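Local coordinates for protein CT_858 (Chlamydia trachomatis, PDB 3DOR) that is a secreted chlamydial protease, probably a serine-type endopeptidase, with a PDZ-like domain and an S41-family peptidase domain, at residues G158-I170 / T177-E189. Sequence-based numbering, arbitrary orientation.
Sequences GHKVPSGRTTLKI and TREVRVKWRYVPE. With SO4 (sulfate ion), chain L.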
loop_
_atom_site.group_PDB
_atom_site.type_symbol
_atom_site.label_atom_id
_atom_site.label_comp_id
_atom_site.label_asym_id
_atom_site.label_seq_id
_atom_site.Cartn_x
_atom_site.Cartn_y
_atom_site.Cartn_z
ATOM N N GLY B 158 7.791 9.893 -17.658
ATOM C CA GLY B 158 9.010 10.667 -17.825
ATOM C C GLY B 158 9.379 10.971 -19.271
ATOM O O GLY B 158 10.517 11.370 -19.554
ATOM N N HIS B 159 8.430 10.783 -20.187
ATOM C CA HIS B 159 8.680 11.065 -21.596
ATOM C C HIS B 159 8.507 12.552 -21.863
ATOM O O HIS B 159 7.760 13.232 -21.167
ATOM C CB HIS B 159 7.670 10.368 -22.524
ATOM C CG HIS B 159 7.593 8.885 -22.367
ATOM N ND1 HIS B 159 8.630 8.129 -21.865
ATOM C CD2 HIS B 159 6.615 8.010 -22.704
ATOM C CE1 HIS B 159 8.296 6.851 -21.902
ATOM N NE2 HIS B 159 7.079 6.753 -22.407
ATOM N N LYS B 160 9.195 13.051 -22.882
ATOM C CA LYS B 160 9.016 14.437 -23.291
ATOM C C LYS B 160 7.773 14.262 -24.150
ATOM O O LYS B 160 7.724 13.348 -24.968
ATOM C CB LYS B 160 10.167 14.910 -24.177
ATOM C CG LYS B 160 11.491 15.100 -23.470
ATOM C CD LYS B 160 12.532 15.615 -24.458
ATOM C CE LYS B 160 13.846 15.945 -23.773
ATOM N NZ LYS B 160 14.895 16.285 -24.774
ATOM N N VAL B 161 6.767 15.103 -23.971
ATOM C CA VAL B 161 5.552 14.959 -24.760
ATOM C C VAL B 161 5.461 15.932 -25.934
ATOM O O VAL B 161 5.483 17.148 -25.747
ATOM C CB VAL B 161 4.294 15.145 -23.881
ATOM C CG1 VAL B 161 3.040 14.948 -24.719
ATOM C CG2 VAL B 161 4.318 14.163 -22.721
ATOM N N PRO B 162 5.360 15.403 -27.164
ATOM C CA PRO B 162 5.256 16.236 -28.366
ATOM C C PRO B 162 3.794 16.610 -28.587
ATOM O O PRO B 162 2.914 16.141 -27.869
ATOM C CB PRO B 162 5.768 15.312 -29.461
ATOM C CG PRO B 162 5.201 13.983 -29.026
ATOM C CD PRO B 162 5.510 13.980 -27.526
ATOM N N SER B 163 3.542 17.448 -29.585
ATOM C CA SER B 163 2.192 17.880 -29.914
ATOM C C SER B 163 2.215 18.474 -31.306
ATOM O O SER B 163 3.280 18.660 -31.889
ATOM C CB SER B 163 1.703 18.942 -28.932
ATOM O OG SER B 163 2.472 20.129 -29.058
ATOM N N GLY B 164 1.037 18.779 -31.830
ATOM C CA GLY B 164 0.957 19.352 -33.154
ATOM C C GLY B 164 0.977 18.288 -34.229
ATOM O O GLY B 164 0.868 17.091 -33.945
ATOM N N ARG B 165 1.129 18.722 -35.473
ATOM C CA ARG B 165 1.147 17.790 -36.582
ATOM C C ARG B 165 2.535 17.242 -36.835
ATOM O O ARG B 165 3.537 17.886 -36.532
ATOM C CB ARG B 165 0.610 18.467 -37.842
ATOM C CG ARG B 165 -0.867 18.807 -37.756
ATOM C CD ARG B 165 -1.324 19.591 -38.972
ATOM N NE ARG B 165 -0.681 20.900 -39.039
ATOM C CZ ARG B 165 -0.792 21.733 -40.070
ATOM N NH1 ARG B 165 -1.521 21.389 -41.125
ATOM N NH2 ARG B 165 -0.178 22.907 -40.041
ATOM N N THR B 166 2.576 16.034 -37.385
ATOM C CA THR B 166 3.824 15.370 -37.711
ATOM C C THR B 166 3.562 14.570 -38.982
ATOM O O THR B 166 2.445 14.116 -39.215
ATOM C CB THR B 166 4.280 14.433 -36.556
ATOM O OG1 THR B 166 5.582 13.915 -36.849
ATOM C CG2 THR B 166 3.295 13.282 -36.367
ATOM N N THR B 167 4.582 14.402 -39.811
ATOM C CA THR B 167 4.393 13.675 -41.054
ATOM C C THR B 167 4.954 12.267 -41.018
ATOM O O THR B 167 6.094 12.045 -40.618
ATOM C CB THR B 167 5.025 14.433 -42.230
ATOM O OG1 THR B 167 4.403 15.716 -42.347
ATOM C CG2 THR B 167 4.833 13.670 -43.530
ATOM N N LEU B 168 4.137 11.315 -41.449
ATOM C CA LEU B 168 4.548 9.923 -41.484
ATOM C C LEU B 168 4.790 9.541 -42.937
ATOM O O LEU B 168 3.877 9.623 -43.758
ATOM C CB LEU B 168 3.450 9.032 -40.899
ATOM C CG LEU B 168 2.935 9.374 -39.499
ATOM C CD1 LEU B 168 1.838 8.395 -39.115
ATOM C CD2 LEU B 168 4.073 9.315 -38.499
ATOM N N LYS B 169 6.018 9.155 -43.266
ATOM C CA LYS B 169 6.299 8.745 -44.630
ATOM C C LYS B 169 6.134 7.231 -44.686
ATOM O O LYS B 169 6.785 6.495 -43.945
ATOM C CB LYS B 169 7.717 9.122 -45.056
ATOM C CG LYS B 169 7.964 8.843 -46.534
ATOM C CD LYS B 169 9.394 9.175 -46.961
ATOM C CE LYS B 169 9.568 8.967 -48.462
ATOM N NZ LYS B 169 10.921 9.367 -48.948
ATOM N N ILE B 170 5.267 6.775 -45.575
ATOM C CA ILE B 170 4.998 5.356 -45.711
ATOM C C ILE B 170 5.201 4.880 -47.144
ATOM O O ILE B 170 5.285 5.685 -48.077
ATOM C CB ILE B 170 3.544 5.069 -45.337
ATOM C CG1 ILE B 170 2.623 5.787 -46.332
ATOM C CG2 ILE B 170 3.262 5.578 -43.928
ATOM C CD1 ILE B 170 1.170 5.396 -46.247
ATOM N N THR B 177 5.334 5.773 -52.616
ATOM C CA THR B 177 5.508 6.465 -51.345
ATOM C C THR B 177 4.442 7.535 -51.111
ATOM O O THR B 177 3.990 8.189 -52.048
ATOM C CB THR B 177 6.902 7.140 -51.300
ATOM O OG1 THR B 177 7.909 6.146 -51.070
ATOM C CG2 THR B 177 6.964 8.171 -50.206
ATOM N N ARG B 178 4.041 7.707 -49.855
ATOM C CA ARG B 178 3.050 8.717 -49.491
ATOM C C ARG B 178 3.474 9.397 -48.200
ATOM O O ARG B 178 4.060 8.767 -47.324
ATOM C CB ARG B 178 1.670 8.089 -49.264
ATOM C CG ARG B 178 1.073 7.384 -50.459
ATOM C CD ARG B 178 0.867 8.324 -51.634
ATOM N NE ARG B 178 0.154 7.642 -52.710
ATOM C CZ ARG B 178 -0.085 8.168 -53.908
ATOM N NH1 ARG B 178 0.336 9.395 -54.191
ATOM N NH2 ARG B 178 -0.747 7.463 -54.818
ATOM N N GLU B 179 3.187 10.685 -48.081
ATOM C CA GLU B 179 3.513 11.411 -46.862
ATOM C C GLU B 179 2.187 11.763 -46.211
ATOM O O GLU B 179 1.419 12.555 -46.745
ATOM C CB GLU B 179 4.297 12.683 -47.175
ATOM C CG GLU B 179 5.563 12.429 -47.961
ATOM C CD GLU B 179 6.681 13.371 -47.574
ATOM O OE1 GLU B 179 6.428 14.593 -47.483
ATOM O OE2 GLU B 179 7.816 12.891 -47.364
ATOM N N VAL B 180 1.912 11.161 -45.060
ATOM C CA VAL B 180 0.656 11.405 -44.377
ATOM C C VAL B 180 0.844 12.304 -43.171
ATOM O O VAL B 180 1.484 11.931 -42.186
ATOM C CB VAL B 180 -0.000 10.073 -43.946
ATOM C CG1 VAL B 180 -1.360 10.330 -43.297
ATOM C CG2 VAL B 180 -0.164 9.179 -45.157
ATOM N N ARG B 181 0.283 13.503 -43.270
ATOM C CA ARG B 181 0.370 14.476 -42.201
ATOM C C ARG B 181 -0.687 14.087 -41.179
ATOM O O ARG B 181 -1.876 13.969 -41.495
ATOM C CB ARG B 181 0.114 15.886 -42.750
ATOM C CG ARG B 181 0.531 17.029 -41.820
ATOM C CD ARG B 181 2.021 16.980 -41.484
ATOM N NE ARG B 181 2.478 18.175 -40.773
ATOM C CZ ARG B 181 3.687 18.317 -40.232
ATOM N NH1 ARG B 181 4.580 17.339 -40.313
ATOM N NH2 ARG B 181 4.008 19.442 -39.604
ATOM N N VAL B 182 -0.236 13.868 -39.952
ATOM C CA VAL B 182 -1.116 13.472 -38.869
ATOM C C VAL B 182 -0.962 14.400 -37.659
ATOM O O VAL B 182 0.063 15.063 -37.502
ATOM C CB VAL B 182 -0.817 12.000 -38.484
ATOM C CG1 VAL B 182 -1.062 11.770 -37.018
ATOM C CG2 VAL B 182 -1.692 11.072 -39.314
ATOM N N LYS B 183 -1.984 14.452 -36.809
ATOM C CA LYS B 183 -1.922 15.304 -35.627
ATOM C C LYS B 183 -1.973 14.532 -34.310
ATOM O O LYS B 183 -2.892 13.746 -34.074
ATOM C CB LYS B 183 -3.061 16.326 -35.633
ATOM C CG LYS B 183 -3.008 17.254 -34.434
ATOM C CD LYS B 183 -4.207 18.184 -34.354
ATOM C CE LYS B 183 -4.023 19.185 -33.213
ATOM N NZ LYS B 183 -5.239 20.012 -32.967
ATOM N N TRP B 184 -0.985 14.768 -33.451
ATOM C CA TRP B 184 -0.948 14.113 -32.153
ATOM C C TRP B 184 -2.211 14.410 -31.360
ATOM O O TRP B 184 -2.730 15.533 -31.377
ATOM C CB TRP B 184 0.233 14.603 -31.309
ATOM C CG TRP B 184 1.577 14.053 -31.668
ATOM C CD1 TRP B 184 2.568 14.697 -32.343
ATOM C CD2 TRP B 184 2.091 12.755 -31.338
ATOM N NE1 TRP B 184 3.669 13.885 -32.452
ATOM C CE2 TRP B 184 3.404 12.687 -31.844
ATOM C CE3 TRP B 184 1.569 11.646 -30.657
ATOM C CZ2 TRP B 184 4.209 11.551 -31.698
ATOM C CZ3 TRP B 184 2.366 10.517 -30.507
ATOM C CH2 TRP B 184 3.674 10.480 -31.026
ATOM N N ARG B 185 -2.706 13.395 -30.665
ATOM C CA ARG B 185 -3.863 13.559 -29.804
ATOM C C ARG B 185 -3.177 13.971 -28.503
ATOM O O ARG B 185 -2.549 13.146 -27.836
ATOM C CB ARG B 185 -4.602 12.232 -29.646
ATOM C CG ARG B 185 -6.014 12.268 -30.198
ATOM C CD ARG B 185 -6.205 11.417 -31.443
ATOM N NE ARG B 185 -7.107 10.307 -31.158
ATOM C CZ ARG B 185 -7.685 9.540 -32.078
ATOM N NH1 ARG B 185 -7.467 9.755 -33.366
ATOM N NH2 ARG B 185 -8.475 8.543 -31.706
ATOM N N TYR B 186 -3.289 15.251 -28.159
ATOM C CA TYR B 186 -2.620 15.810 -26.991
ATOM C C TYR B 186 -3.485 16.136 -25.777
ATOM O O TYR B 186 -4.601 16.640 -25.894
ATOM C CB TYR B 186 -1.862 17.070 -27.431
ATOM C CG TYR B 186 -1.017 17.741 -26.369
ATOM C CD1 TYR B 186 0.178 17.174 -25.941
ATOM C CD2 TYR B 186 -1.404 18.959 -25.810
ATOM C CE1 TYR B 186 0.975 17.803 -24.984
ATOM C CE2 TYR B 186 -0.618 19.599 -24.850
ATOM C CZ TYR B 186 0.572 19.016 -24.441
ATOM O OH TYR B 186 1.359 19.641 -23.492
ATOM N N VAL B 187 -2.945 15.831 -24.605
ATOM C CA VAL B 187 -3.604 16.113 -23.340
ATOM C C VAL B 187 -2.617 17.000 -22.584
ATOM O O VAL B 187 -1.505 16.570 -22.268
ATOM C CB VAL B 187 -3.876 14.815 -22.528
ATOM C CG1 VAL B 187 -4.343 15.160 -21.123
ATOM C CG2 VAL B 187 -4.941 13.974 -23.227
ATOM N N PRO B 188 -2.994 18.265 -22.317
ATOM C CA PRO B 188 -2.095 19.176 -21.597
ATOM C C PRO B 188 -1.897 18.764 -20.141
ATOM O O PRO B 188 -2.679 17.986 -19.594
ATOM C CB PRO B 188 -2.790 20.530 -21.735
ATOM C CG PRO B 188 -4.239 20.160 -21.783
ATOM C CD PRO B 188 -4.253 18.938 -22.683
ATOM N N GLU B 189 -0.844 19.281 -19.524
ATOM C CA GLU B 189 -0.553 18.961 -18.134
ATOM C C GLU B 189 -1.544 19.641 -17.202
ATOM O O GLU B 189 -1.859 20.819 -17.370
ATOM C CB GLU B 189 0.870 19.388 -17.769
ATOM C CG GLU B 189 1.275 18.945 -16.372
ATOM C CD GLU B 189 1.065 17.453 -16.162
ATOM O OE1 GLU B 189 1.731 16.660 -16.863
ATOM O OE2 GLU B 189 0.227 17.080 -15.306
HETATM S S SO4 L . -7.827 13.033 -35.545
HETATM O O1 SO4 L . -8.344 13.170 -36.972
HETATM O O2 SO4 L . -8.921 13.449 -34.588
HETATM O O3 SO4 L . -7.441 11.601 -35.232
HETATM O O4 SO4 L . -6.592 13.914 -35.440
#
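Thr166 and Val182 face each other in an antiparallel beta hairpin of the PDZ-like domain, and each backbone N-H meets the other's carbonyl: Thr166 N to Val182 O at 2.7 Å, Val182 N to Thr166 O at 2.8 Å. Two more reciprocal pairs, Leu168 with Val180 and Ile170 with Arg178, carry the ladder toward the turn. At the other end Trp184 N donates one more backbone hydrogen bond to Gly164 O, 3.0 Å long. Thr167 lies in the non-hydrogen-bonded pair with Arg181, and its N-H turns outward to Asp120 OD1. The other carboxylate oxygen of Asp120 takes the hydroxyl of buried Thr166. The Arg181 chain bends at chi2 (59°) and brings its guanidinium back across the partner strand, with Arg165 O over one face. NH1 is modelled 2.6 Å from Thr167 OG1, though the position of that hydroxyl is uncertain.

Beyond the ladder, aliphatic carbons packed on aromatic rings take over. Pro162 CG makes a CH-pi contact over the Trp184 five-membered ring, while Val182 and Trp184 also touch Leu86 of strand 83-92. A second CH-pi contact puts Ser163 CB 4.1 Å from the centroid of the Tyr186 ring, and Val161 CG1 meets that ring's edge 3.5 Å from Tyr186 CE1.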